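Local coordinates for uncharacterized protein YhfS (Escherichia coli, PDB 4J8L) that is of unknown function but carries pyridoxal 5'-phosphate bound covalently to a lysine and possibly acts on amino acids, as relatives in the aminotransferase superfamily do, at residues L257-G262 and S345-V350; G263-V268 and T349-L354; A84-P89 and I213-A218; A69-A74 and A218-G223; Q16-L21 and A242-A247. One frame throughout, in Å; residues are numbered along the deposited sequence.

From the N terminus, contact 5 opens first, on helix 11-28, and its long loop closes at 242-247. Nested within it, contact 4 runs from strand 67-72 to 218-223, and inside that contact 3 joins helix 74-86 to helix 210-219. Contacts 3 and 4 share Ala-218 and touch, both lying beside the edge of the seven-stranded sheet. After contact 5 closes, contacts 1 and 2 open in turn at 257-262 and 263-268 and both close on the start of helix 347-360, where they share Thr-349 and Val-350. These two meet through Leu-260 in the C-terminal part, about 42 to 49 Å centre to centre from contacts 3 and 4. Helix 229-261 serves both contact 5 and contact 1.

Contact 1: L257-G262 and S345-V350; sequences LALLNG and SGEETV
The carboxylate of Glu-348 has CD1 of Leu-259 to one side of its plane, off-centre toward OE2, which lies 4.2 Å from CD1. The other flat group, the carboxylate of Glu-347, takes no part in touching Leu-259. Here the contact is made lower down the chain, with CG of Glu-347 4.0 Å from the same CD1. One leucine methyl therefore serves both glutamates, and the leucine crosses each of their side chains at about a right angle.

Glu-347 holds its CG between backbone N and carbonyl carbon (chi1 63°) and bends again at chi2, which carries the acid group back along helix 229-261 to a salt bridge between OE2 and NE of Arg-255. Glu-348 starts away from Leu-259, and its bent chain brings the carboxylate round to the methyl. Both acids stand in the first turn after the N-cap residue Gly-346, where negative charge probably suits the helix dipole.

Only 80 Å² is buried, at the protein surface. Such peripheral packing between neighbouring helices is in keeping with the C-terminal domain of fold type I pyridoxal phosphate enzymes, where helices lie over an antiparallel sheet. Leu-257 and Leu-260 of helix 229-261 rest on that sheet here.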
# COMPACT_ATOMS: atom_id res chain seq x y z
N LEU A 257 5.35 -17.34 12.00
CA LEU A 257 6.60 -16.86 12.59
C LEU A 257 6.93 -17.60 13.88
O LEU A 257 8.07 -18.04 14.08
CB LEU A 257 6.54 -15.35 12.86
CG LEU A 257 7.79 -14.75 13.50
CD1 LEU A 257 9.01 -14.83 12.57
CD2 LEU A 257 7.55 -13.30 13.93
N ALA A 258 5.94 -17.76 14.75
CA ALA A 258 6.15 -18.47 16.01
C ALA A 258 6.59 -19.92 15.78
O ALA A 258 7.50 -20.41 16.45
CB ALA A 258 4.89 -18.42 16.87
N LEU A 259 5.94 -20.60 14.84
CA LEU A 259 6.29 -21.98 14.52
C LEU A 259 7.73 -22.09 14.01
O LEU A 259 8.47 -22.97 14.43
CB LEU A 259 5.31 -22.57 13.50
CG LEU A 259 3.90 -22.85 14.02
CD1 LEU A 259 2.93 -23.05 12.86
CD2 LEU A 259 3.92 -24.08 14.93
N LEU A 260 8.12 -21.18 13.12
CA LEU A 260 9.48 -21.20 12.58
C LEU A 260 10.50 -20.90 13.67
O LEU A 260 11.54 -21.55 13.75
CB LEU A 260 9.62 -20.20 11.44
CG LEU A 260 8.87 -20.57 10.17
CD1 LEU A 260 8.93 -19.44 9.14
CD2 LEU A 260 9.42 -21.86 9.59
N ASN A 261 10.20 -19.91 14.51
CA ASN A 261 11.08 -19.57 15.62
C ASN A 261 11.18 -20.70 16.64
O ASN A 261 12.15 -20.78 17.40
CB ASN A 261 10.63 -18.27 16.30
CG ASN A 261 11.09 -17.04 15.55
OD1 ASN A 261 12.01 -17.10 14.74
ND2 ASN A 261 10.46 -15.91 15.82
N GLY A 262 10.16 -21.56 16.67
CA GLY A 262 10.14 -22.69 17.57
C GLY A 262 10.86 -23.90 17.01
O GLY A 262 10.96 -24.93 17.67
N SER A 345 -3.81 -18.18 2.36
CA SER A 345 -3.48 -19.50 2.91
C SER A 345 -3.30 -19.47 4.42
O SER A 345 -3.20 -18.40 5.03
CB SER A 345 -2.20 -20.05 2.26
OG SER A 345 -1.07 -19.33 2.70
N GLY A 346 -3.27 -20.65 5.02
CA GLY A 346 -2.99 -20.80 6.44
C GLY A 346 -1.55 -21.20 6.67
O GLY A 346 -0.83 -21.56 5.74
N GLU A 347 -1.13 -21.13 7.93
CA GLU A 347 0.27 -21.34 8.25
C GLU A 347 0.68 -22.78 8.05
O GLU A 347 1.83 -23.07 7.69
CB GLU A 347 0.57 -20.88 9.69
CG GLU A 347 -0.17 -21.66 10.78
CD GLU A 347 -1.56 -21.11 11.10
OE1 GLU A 347 -2.10 -20.31 10.31
OE2 GLU A 347 -2.09 -21.48 12.16
N GLU A 348 -0.25 -23.71 8.25
CA GLU A 348 0.11 -25.11 8.09
C GLU A 348 0.41 -25.43 6.62
O GLU A 348 1.29 -26.25 6.33
CB GLU A 348 -0.96 -26.04 8.66
CG GLU A 348 -1.22 -25.84 10.15
CD GLU A 348 -0.03 -26.20 11.04
OE1 GLU A 348 0.94 -26.81 10.54
OE2 GLU A 348 -0.08 -25.88 12.24
N THR A 349 -0.30 -24.78 5.71
CA THR A 349 -0.04 -24.92 4.28
C THR A 349 1.34 -24.36 3.92
O THR A 349 2.10 -24.98 3.18
CB THR A 349 -1.12 -24.22 3.44
OG1 THR A 349 -2.35 -24.96 3.55
CG2 THR A 349 -0.73 -24.13 1.97
N VAL A 350 1.66 -23.18 4.44
CA VAL A 350 2.96 -22.58 4.13
C VAL A 350 4.08 -23.45 4.67
O VAL A 350 5.08 -23.70 3.98
CB VAL A 350 3.07 -21.15 4.69
CG1 VAL A 350 4.49 -20.62 4.53
CG2 VAL A 350 2.07 -20.23 3.99

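Contact 2: G263-V268 and T349-L354; sequences GAVPEV and TVLRIL
A Schellman motif at Gly-263, which ends helix 229-261, and a type I turn from Val-265 to Val-268 frame the short connection that presents Ala-264 and Val-265 to Leu-351 on helix 347-360. The contact is wholly apolar. CD1 of Leu-351 is its focus, meeting CG2 of Val-265 at 3.5 Å, which is tighter than usual for two methyl carbons, and CB of Ala-264 at 3.8 Å. The second methyl, CD2, reaches the same CB of Ala-264 at 4.1 Å, so the fork of the leucine straddles the alanine.

Leu-351 does not leave its helix straight at the connection. With CG swung opposite the backbone N (chi1 -166°), the forked end comes nearer than the start of the chain. Val-265 and Leu-351 then lie alongside one another, running in opposite directions. The turn is fastened by a backbone bond from N of Val-268 to O of Val-265, 2.9 Å long.

Leu-260, from the last turn of helix 229-261, fills in against both Val-265 and Leu-351. Farther along helix 347-360, Arg-355 donates through NH2 to the carbonyl of Ala-264. Beyond the turn the chain enters strand 268-275, where Val-268 packs on Val-283 and Phe-285 of strand 279-285.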
# COMPACT_ATOMS: atom_id res chain seq x y z
N GLY A 263 11.36 -23.78 15.79
CA GLY A 263 12.17 -24.83 15.19
C GLY A 263 11.41 -25.84 14.36
O GLY A 263 11.87 -26.97 14.19
N ALA A 264 10.25 -25.44 13.83
CA ALA A 264 9.43 -26.33 13.01
C ALA A 264 10.17 -26.81 11.76
O ALA A 264 9.90 -27.89 11.24
CB ALA A 264 8.11 -25.64 12.63
N VAL A 265 11.10 -26.00 11.27
CA VAL A 265 11.87 -26.35 10.08
C VAL A 265 13.36 -26.20 10.38
O VAL A 265 13.89 -25.10 10.33
CB VAL A 265 11.49 -25.45 8.88
CG1 VAL A 265 12.26 -25.85 7.64
CG2 VAL A 265 9.98 -25.54 8.62
N PRO A 266 14.03 -27.31 10.71
CA PRO A 266 15.44 -27.28 11.13
C PRO A 266 16.36 -26.59 10.12
O PRO A 266 17.35 -25.99 10.52
CB PRO A 266 15.81 -28.77 11.22
CG PRO A 266 14.52 -29.45 11.50
CD PRO A 266 13.48 -28.68 10.73
N GLU A 267 16.01 -26.66 8.84
CA GLU A 267 16.84 -26.07 7.79
C GLU A 267 16.73 -24.54 7.75
O GLU A 267 17.49 -23.88 7.03
CB GLU A 267 16.49 -26.67 6.42
CG GLU A 267 16.78 -28.16 6.28
CD GLU A 267 15.66 -29.05 6.78
OE1 GLU A 267 14.62 -28.53 7.27
OE2 GLU A 267 15.80 -30.28 6.68
N VAL A 268 15.81 -23.97 8.52
CA VAL A 268 15.67 -22.51 8.62
C VAL A 268 16.58 -21.93 9.70
O VAL A 268 16.55 -22.36 10.86
CB VAL A 268 14.20 -22.09 8.87
CG1 VAL A 268 14.11 -20.61 9.24
CG2 VAL A 268 13.37 -22.38 7.64
N THR A 349 -0.30 -24.78 5.71
CA THR A 349 -0.04 -24.92 4.28
C THR A 349 1.34 -24.36 3.92
O THR A 349 2.10 -24.98 3.18
CB THR A 349 -1.12 -24.22 3.44
OG1 THR A 349 -2.35 -24.96 3.55
CG2 THR A 349 -0.73 -24.13 1.97
N VAL A 350 1.66 -23.18 4.44
CA VAL A 350 2.96 -22.58 4.13
C VAL A 350 4.08 -23.45 4.67
O VAL A 350 5.08 -23.70 3.98
CB VAL A 350 3.07 -21.15 4.69
CG1 VAL A 350 4.49 -20.62 4.53
CG2 VAL A 350 2.07 -20.23 3.99
N LEU A 351 3.90 -23.95 5.89
CA LEU A 351 4.90 -24.81 6.52
C LEU A 351 5.08 -26.11 5.73
O LEU A 351 6.20 -26.58 5.53
CB LEU A 351 4.50 -25.11 7.97
CG LEU A 351 5.49 -25.72 8.95
CD1 LEU A 351 6.63 -24.75 9.19
CD2 LEU A 351 4.78 -26.03 10.25
N ARG A 352 3.97 -26.68 5.27
CA ARG A 352 4.02 -27.91 4.50
C ARG A 352 4.75 -27.70 3.18
O ARG A 352 5.61 -28.49 2.80
CB ARG A 352 2.62 -28.46 4.24
CG ARG A 352 2.62 -29.74 3.40
CD ARG A 352 1.21 -30.25 3.10
NE ARG A 352 0.40 -29.27 2.36
CZ ARG A 352 0.57 -28.99 1.07
NH1 ARG A 352 1.52 -29.59 0.37
NH2 ARG A 352 -0.21 -28.08 0.49
N ILE A 353 4.41 -26.63 2.46
CA ILE A 353 5.07 -26.35 1.20
C ILE A 353 6.56 -26.12 1.43
O ILE A 353 7.41 -26.62 0.67
CB ILE A 353 4.44 -25.13 0.48
CG1 ILE A 353 3.02 -25.48 0.03
CG2 ILE A 353 5.28 -24.73 -0.72
CD1 ILE A 353 2.26 -24.26 -0.50
N LEU A 354 6.89 -25.40 2.50
CA LEU A 354 8.30 -25.18 2.86
C LEU A 354 9.03 -26.50 3.09
O LEU A 354 10.11 -26.73 2.54
CB LEU A 354 8.40 -24.33 4.12
CG LEU A 354 8.81 -22.87 3.97
CD1 LEU A 354 8.96 -22.24 5.34
CD2 LEU A 354 10.12 -22.78 3.19

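Contact 3: A84-P89 and I213-A218; sequences AALLKP and INRIRA
The backbones of helices 74-86 and 210-219 come close where Ala-85 meets Arg-215, their CA atoms 5.9 Å apart, a separation made possible by the small alanine side chain. CB of Ala-85 points at the other helix and fits between two of its residues: it lies 3.8 Å from CG1 of Ile-216 and 4.1 Å from CB of Arg-215.

The polar half of the contact rests on a single acceptor. Arg-215 approaches side-on and turns two nitrogens to the carbonyl oxygen of Ala-85, with NE and NH2 each 2.8 Å from that O. A bend at chi3 (-70°) folds the end of the arginine back toward the carbonyl, and the oxygen sits at the edge of the guanidinium, close to its plane. The two donors are not equivalent to the acceptor: NE lies in the carbonyl plane, on a lone pair, whereas NH2 is tilted 25° from it. Both bonds are bent at the hydrogen, about 141° for NH2 and much the same for NE, as expected when one atom is shared by neighbouring donors. CD2 of Leu-86 borders the same guanidinium, 4.4 Å from NH2.

Val-212, one turn before Ile-216, also touches Ala-85 and Leu-86, and Ile-216 in turn packs on Val-206 of the central sheet in the large domain. The bonded oxygen belongs to the C-terminal end of helix 74-86, where carbonyls carry the negative end of the helix dipole. A double grip by a positively charged group there is probably favourable, fixing the guanidinium's rotation while satisfying the carbonyl.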
# COMPACT_ATOMS: atom_id res chain seq x y z
N ALA A 84 1.12 16.22 -8.76
CA ALA A 84 0.85 17.30 -9.71
C ALA A 84 -0.08 18.37 -9.15
O ALA A 84 -0.05 19.52 -9.59
CB ALA A 84 0.29 16.74 -11.00
N ALA A 85 -0.90 17.99 -8.18
CA ALA A 85 -1.81 18.92 -7.53
C ALA A 85 -1.16 19.67 -6.36
O ALA A 85 -1.72 20.66 -5.88
CB ALA A 85 -3.07 18.19 -7.07
N LEU A 86 0.01 19.21 -5.91
CA LEU A 86 0.69 19.84 -4.78
C LEU A 86 1.85 20.73 -5.19
O LEU A 86 2.19 21.70 -4.49
CB LEU A 86 1.19 18.80 -3.78
CG LEU A 86 0.12 18.04 -2.99
CD1 LEU A 86 0.76 17.08 -2.01
CD2 LEU A 86 -0.81 19.01 -2.25
N LEU A 87 2.47 20.42 -6.32
CA LEU A 87 3.56 21.27 -6.77
C LEU A 87 3.74 21.32 -8.28
O LEU A 87 3.15 20.53 -9.02
CB LEU A 87 4.87 20.95 -6.04
CG LEU A 87 5.70 19.71 -6.35
CD1 LEU A 87 7.06 19.86 -5.69
CD2 LEU A 87 5.03 18.45 -5.86
N LYS A 88 4.54 22.29 -8.72
CA LYS A 88 4.76 22.57 -10.13
C LYS A 88 6.07 21.93 -10.56
O LYS A 88 6.91 21.62 -9.72
CB LYS A 88 4.84 24.09 -10.35
CG LYS A 88 3.54 24.81 -10.03
CD LYS A 88 3.70 26.32 -10.15
CE LYS A 88 2.39 27.04 -9.87
NZ LYS A 88 2.53 28.52 -9.98
N PRO A 89 6.23 21.71 -11.88
CA PRO A 89 7.49 21.19 -12.41
C PRO A 89 8.65 22.06 -11.96
O PRO A 89 8.55 23.29 -11.98
CB PRO A 89 7.31 21.33 -13.92
CG PRO A 89 5.87 21.26 -14.13
CD PRO A 89 5.22 21.87 -12.93
N ILE A 213 -8.14 17.57 -4.22
CA ILE A 213 -8.97 16.69 -5.03
C ILE A 213 -9.62 17.46 -6.19
O ILE A 213 -9.69 16.95 -7.31
CB ILE A 213 -10.06 16.01 -4.19
CG1 ILE A 213 -9.41 15.16 -3.09
CG2 ILE A 213 -10.98 15.13 -5.06
CD1 ILE A 213 -8.43 14.12 -3.61
N ASN A 214 -10.09 18.68 -5.91
CA ASN A 214 -10.69 19.50 -6.96
C ASN A 214 -9.69 19.82 -8.07
O ASN A 214 -10.04 19.84 -9.24
CB ASN A 214 -11.28 20.80 -6.39
CG ASN A 214 -12.56 20.57 -5.61
OD1 ASN A 214 -13.25 19.57 -5.79
ND2 ASN A 214 -12.89 21.52 -4.74
N ARG A 215 -8.43 20.06 -7.69
CA ARG A 215 -7.41 20.32 -8.70
C ARG A 215 -7.17 19.09 -9.56
O ARG A 215 -6.93 19.19 -10.76
CB ARG A 215 -6.10 20.81 -8.07
CG ARG A 215 -6.18 22.23 -7.52
CD ARG A 215 -4.81 22.87 -7.34
NE ARG A 215 -4.04 22.26 -6.26
CZ ARG A 215 -4.14 22.63 -4.99
NH1 ARG A 215 -4.99 23.59 -4.63
NH2 ARG A 215 -3.41 22.03 -4.06
N ILE A 216 -7.25 17.92 -8.94
CA ILE A 216 -7.10 16.68 -9.68
C ILE A 216 -8.28 16.49 -10.64
O ILE A 216 -8.09 16.24 -11.83
CB ILE A 216 -7.00 15.48 -8.73
CG1 ILE A 216 -5.69 15.55 -7.93
CG2 ILE A 216 -7.10 14.16 -9.51
CD1 ILE A 216 -5.53 14.44 -6.91
N ARG A 217 -9.50 16.64 -10.13
CA ARG A 217 -10.67 16.44 -10.98
C ARG A 217 -10.69 17.38 -12.19
O ARG A 217 -11.12 16.99 -13.28
CB ARG A 217 -11.97 16.57 -10.16
CG ARG A 217 -12.24 15.38 -9.25
CD ARG A 217 -12.64 14.11 -10.05
NE ARG A 217 -13.68 14.43 -11.02
CZ ARG A 217 -13.92 13.74 -12.14
NH1 ARG A 217 -13.20 12.66 -12.42
NH2 ARG A 217 -14.88 14.13 -12.96
N ALA A 218 -10.17 18.59 -12.01
CA ALA A 218 -10.14 19.57 -13.10
C ALA A 218 -9.27 19.14 -14.28
O ALA A 218 -9.47 19.62 -15.39
CB ALA A 218 -9.70 20.96 -12.57

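Contact 4: A69-A74 and A218-G223; sequences ALVQGA and ATLYSG
An inverse gamma turn centred on Leu-220 breaks the chain away from helix 210-219 and directs that leucine to the edge of the central sheet, where its CD1 meets Val-71 and the backbone of Leu-70. The sheet is the seven-stranded mixed sheet of the large domain in a fold type I pyridoxal phosphate enzyme, and strand 67-72 is its outermost strand on this side within the chain.

One methyl does nearly all the work. CD1 of Leu-220 is 4.3 Å from CG1 of Val-71, and it is also 4.3 Å from O of Leu-70, a carbonyl on the strand's outer side. The contact is loose, burying 75 Å² in all, and no hydrogen bond crosses it. Leu-220 sets CG opposite its carbonyl carbon (chi1 -57°), which lets the branched end extend to the strand. On the strand's other edge Val-71 is bonded through its backbone to Gly-204. The side chain of Leu-70 points away, to Val-55 and Leu-59 of helix 50-62, while Ala-69 packs against Ile-213 and Arg-217.

Past Val-71 the chain turns at Gly-73, which has positive phi, and enters helix 74-86. In relatives the corresponding turn commonly lies near the cofactor phosphate. The connection after the gamma turn is held by NE2 of Gln-226, which donates to the carbonyls of Leu-220 and Ser-222, and by NE2 of Gln-72, which donates to O of Gly-224. Beside Leu-220, the Tyr-221 ring has O of Ala-218 3.1 Å above its plane, displaced toward the rim.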
# COMPACT_ATOMS: atom_id res chain seq x y z
N ALA A 69 -10.93 11.11 -5.23
CA ALA A 69 -11.04 10.92 -6.67
C ALA A 69 -10.45 9.58 -7.04
O ALA A 69 -9.34 9.25 -6.62
CB ALA A 69 -10.33 12.03 -7.43
N LEU A 70 -11.18 8.80 -7.84
CA LEU A 70 -10.61 7.60 -8.44
C LEU A 70 -9.93 8.01 -9.75
O LEU A 70 -10.44 8.88 -10.47
CB LEU A 70 -11.72 6.56 -8.69
CG LEU A 70 -12.38 6.01 -7.42
CD1 LEU A 70 -13.52 5.04 -7.75
CD2 LEU A 70 -11.34 5.33 -6.55
N VAL A 71 -8.77 7.43 -10.02
CA VAL A 71 -7.98 7.79 -11.20
C VAL A 71 -7.44 6.54 -11.90
O VAL A 71 -7.32 5.47 -11.30
CB VAL A 71 -6.78 8.70 -10.84
CG1 VAL A 71 -7.25 9.99 -10.15
CG2 VAL A 71 -5.80 7.94 -9.95
N GLN A 72 -7.10 6.70 -13.18
CA GLN A 72 -6.43 5.65 -13.93
C GLN A 72 -4.97 5.53 -13.48
O GLN A 72 -4.40 6.46 -12.88
CB GLN A 72 -6.46 5.96 -15.43
CG GLN A 72 -7.86 6.11 -16.02
CD GLN A 72 -8.57 4.77 -16.21
OE1 GLN A 72 -8.15 3.72 -15.68
NE2 GLN A 72 -9.66 4.79 -16.98
N GLY A 73 -4.37 4.39 -13.78
CA GLY A 73 -2.96 4.18 -13.45
C GLY A 73 -2.70 3.61 -12.07
O GLY A 73 -1.54 3.53 -11.64
N ALA A 74 -3.76 3.19 -11.38
CA ALA A 74 -3.64 2.56 -10.07
C ALA A 74 -2.79 3.39 -9.11
O ALA A 74 -2.96 4.61 -9.03
CB ALA A 74 -3.11 1.11 -10.22
N ALA A 218 -10.17 18.59 -12.01
CA ALA A 218 -10.14 19.57 -13.10
C ALA A 218 -9.27 19.14 -14.28
O ALA A 218 -9.47 19.62 -15.39
CB ALA A 218 -9.70 20.96 -12.57
N THR A 219 -8.32 18.23 -14.04
CA THR A 219 -7.43 17.75 -15.10
C THR A 219 -8.00 16.55 -15.83
O THR A 219 -7.47 16.15 -16.87
CB THR A 219 -6.03 17.34 -14.56
OG1 THR A 219 -6.16 16.16 -13.76
CG2 THR A 219 -5.44 18.46 -13.73
N LEU A 220 -9.06 15.97 -15.29
CA LEU A 220 -9.62 14.73 -15.83
C LEU A 220 -10.69 15.04 -16.88
O LEU A 220 -11.87 14.76 -16.70
CB LEU A 220 -10.18 13.87 -14.70
CG LEU A 220 -9.16 13.52 -13.61
CD1 LEU A 220 -9.73 12.53 -12.62
CD2 LEU A 220 -7.86 12.98 -14.22
N TYR A 221 -10.26 15.65 -17.98
CA TYR A 221 -11.18 16.13 -19.01
C TYR A 221 -11.82 15.04 -19.85
O TYR A 221 -12.98 15.15 -20.24
CB TYR A 221 -10.45 17.08 -19.97
CG TYR A 221 -9.97 18.38 -19.36
CD1 TYR A 221 -10.84 19.45 -19.17
CD2 TYR A 221 -8.63 18.56 -19.01
CE1 TYR A 221 -10.40 20.65 -18.63
CE2 TYR A 221 -8.18 19.75 -18.47
CZ TYR A 221 -9.07 20.79 -18.27
OH TYR A 221 -8.64 21.99 -17.74
N SER A 222 -11.05 14.00 -20.16
CA SER A 222 -11.39 13.07 -21.23
C SER A 222 -12.29 11.92 -20.79
O SER A 222 -12.41 11.64 -19.60
CB SER A 222 -10.10 12.49 -21.82
OG SER A 222 -9.48 11.62 -20.88
N GLY A 223 -12.91 11.26 -21.75
CA GLY A 223 -13.66 10.04 -21.47
C GLY A 223 -12.78 8.96 -20.84
O GLY A 223 -13.18 8.30 -19.89

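Contact 5: Q16-L21 and A242-A247; sequences QKQFAL and APVMHA
Pro-243 lays its ring against the backbone of Gln-18, with CG 3.9 Å from the peptide N of Gln-18 and 4.1 Å from its CB. CB of the same proline touches CB of Lys-17 at 4.2 Å, so the ring spans two consecutive residues of the facing helix. The two short segments run almost exactly antiparallel, at 170°, with their axes 8.8 Å apart.

Gln-18 adds a second point of contact farther out. Its CG stands opposite the backbone N (chi1 175°) and the chain is extended beyond it, carrying the amide across to Val-244, where OE1 comes 3.3 Å from CG2. A water sits between the same two residues: it donates to OE1 of Gln-18 at 2.7 Å and accepts from N of Val-244 at 2.9 Å. This bridge is tied to the proline. Helix 229-261 is kinked here, and neither Pro-243, which has no N-H, nor Val-244 bonds to the preceding turn through its N. The water thus accepts the Val-244 N-H and donates in turn to OE1 of the glutamine. Lys-17 contributes the base of its chain, while NZ leads away to the carbonyl of Ala-179.

Around this pair, Ala-14 of helix 11-28 extends the interface along Pro-243, Val-244 and Ala-247. In the other direction Leu-21 inserts between Leu-239 and Val-240 of helix 229-261 and Val-58 and Ala-62 of helix 50-62. Helix 11-28 is thereby packed on the long helix that leads from the large domain into the C-terminal one.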
# COMPACT_ATOMS: atom_id res chain seq x y z
N GLN A 16 -14.74 -3.75 12.51
CA GLN A 16 -15.25 -2.40 12.74
C GLN A 16 -14.98 -1.50 11.54
O GLN A 16 -15.81 -0.67 11.19
CB GLN A 16 -14.70 -1.81 14.03
CG GLN A 16 -15.22 -2.51 15.28
CD GLN A 16 -16.74 -2.45 15.38
OE1 GLN A 16 -17.35 -1.41 15.11
NE2 GLN A 16 -17.35 -3.56 15.78
N LYS A 17 -13.83 -1.67 10.90
CA LYS A 17 -13.52 -0.91 9.69
C LYS A 17 -14.44 -1.32 8.55
O LYS A 17 -14.91 -0.47 7.78
CB LYS A 17 -12.06 -1.07 9.27
CG LYS A 17 -11.12 -0.21 10.09
CD LYS A 17 -9.86 0.14 9.32
CE LYS A 17 -8.96 1.00 10.18
NZ LYS A 17 -9.53 2.35 10.48
N GLN A 18 -14.69 -2.62 8.44
CA GLN A 18 -15.60 -3.14 7.43
C GLN A 18 -16.98 -2.52 7.65
O GLN A 18 -17.60 -2.00 6.72
CB GLN A 18 -15.71 -4.66 7.52
CG GLN A 18 -16.75 -5.25 6.56
CD GLN A 18 -16.97 -6.73 6.81
OE1 GLN A 18 -16.02 -7.47 7.06
NE2 GLN A 18 -18.23 -7.18 6.75
N PHE A 19 -17.46 -2.58 8.89
CA PHE A 19 -18.81 -2.10 9.20
C PHE A 19 -18.92 -0.61 8.92
O PHE A 19 -19.95 -0.14 8.42
CB PHE A 19 -19.20 -2.39 10.66
CG PHE A 19 -19.18 -3.86 11.03
CD1 PHE A 19 -19.34 -4.85 10.06
CD2 PHE A 19 -18.99 -4.24 12.35
CE1 PHE A 19 -19.32 -6.19 10.42
CE2 PHE A 19 -18.96 -5.58 12.72
CZ PHE A 19 -19.12 -6.55 11.74
N ALA A 20 -17.87 0.14 9.26
CA ALA A 20 -17.91 1.59 9.10
C ALA A 20 -17.98 1.95 7.61
O ALA A 20 -18.67 2.91 7.24
CB ALA A 20 -16.71 2.25 9.78
N LEU A 21 -17.30 1.18 6.78
CA LEU A 21 -17.34 1.42 5.34
C LEU A 21 -18.73 1.09 4.80
O LEU A 21 -19.28 1.85 4.00
CB LEU A 21 -16.25 0.61 4.61
CG LEU A 21 -16.31 0.65 3.08
CD1 LEU A 21 -16.19 2.08 2.53
CD2 LEU A 21 -15.22 -0.25 2.46
N ALA A 242 -11.49 -6.28 2.29
CA ALA A 242 -10.07 -6.12 2.63
C ALA A 242 -9.69 -6.23 4.12
O ALA A 242 -8.77 -6.99 4.45
CB ALA A 242 -9.49 -4.85 1.99
N PRO A 243 -10.37 -5.50 5.01
CA PRO A 243 -9.82 -5.49 6.37
C PRO A 243 -9.87 -6.85 7.06
O PRO A 243 -8.85 -7.27 7.61
CB PRO A 243 -10.65 -4.42 7.11
CG PRO A 243 -11.84 -4.17 6.26
CD PRO A 243 -11.46 -4.52 4.85
N VAL A 244 -11.00 -7.55 7.02
CA VAL A 244 -11.08 -8.82 7.72
C VAL A 244 -10.16 -9.87 7.10
O VAL A 244 -9.49 -10.62 7.82
CB VAL A 244 -12.54 -9.34 7.81
CG1 VAL A 244 -12.58 -10.79 8.26
CG2 VAL A 244 -13.35 -8.47 8.78
N MSE A 245 -10.09 -9.92 5.77
CA MSE A 245 -9.25 -10.93 5.13
C MSE A 245 -7.78 -10.67 5.43
O MSE A 245 -7.00 -11.60 5.62
CB MSE A 245 -9.53 -11.03 3.63
CG MSE A 245 -11.03 -11.30 3.35
SE MSE A 245 -11.67 -13.03 4.02
CE MSE A 245 -10.32 -13.99 3.05
N HIS A 246 -7.40 -9.40 5.53
CA HIS A 246 -6.03 -9.12 5.91
C HIS A 246 -5.74 -9.36 7.38
O HIS A 246 -4.61 -9.72 7.73
CB HIS A 246 -5.61 -7.72 5.43
CG HIS A 246 -5.26 -7.70 3.98
ND1 HIS A 246 -4.09 -8.26 3.50
CD2 HIS A 246 -5.94 -7.25 2.90
CE1 HIS A 246 -4.06 -8.12 2.18
NE2 HIS A 246 -5.16 -7.51 1.80
N ALA A 247 -6.73 -9.19 8.25
CA ALA A 247 -6.54 -9.49 9.66
C ALA A 247 -6.34 -10.99 9.81
O ALA A 247 -5.56 -11.44 10.64
CB ALA A 247 -7.72 -9.03 10.48
O HOH W 1 -13.60 -7.07 5.84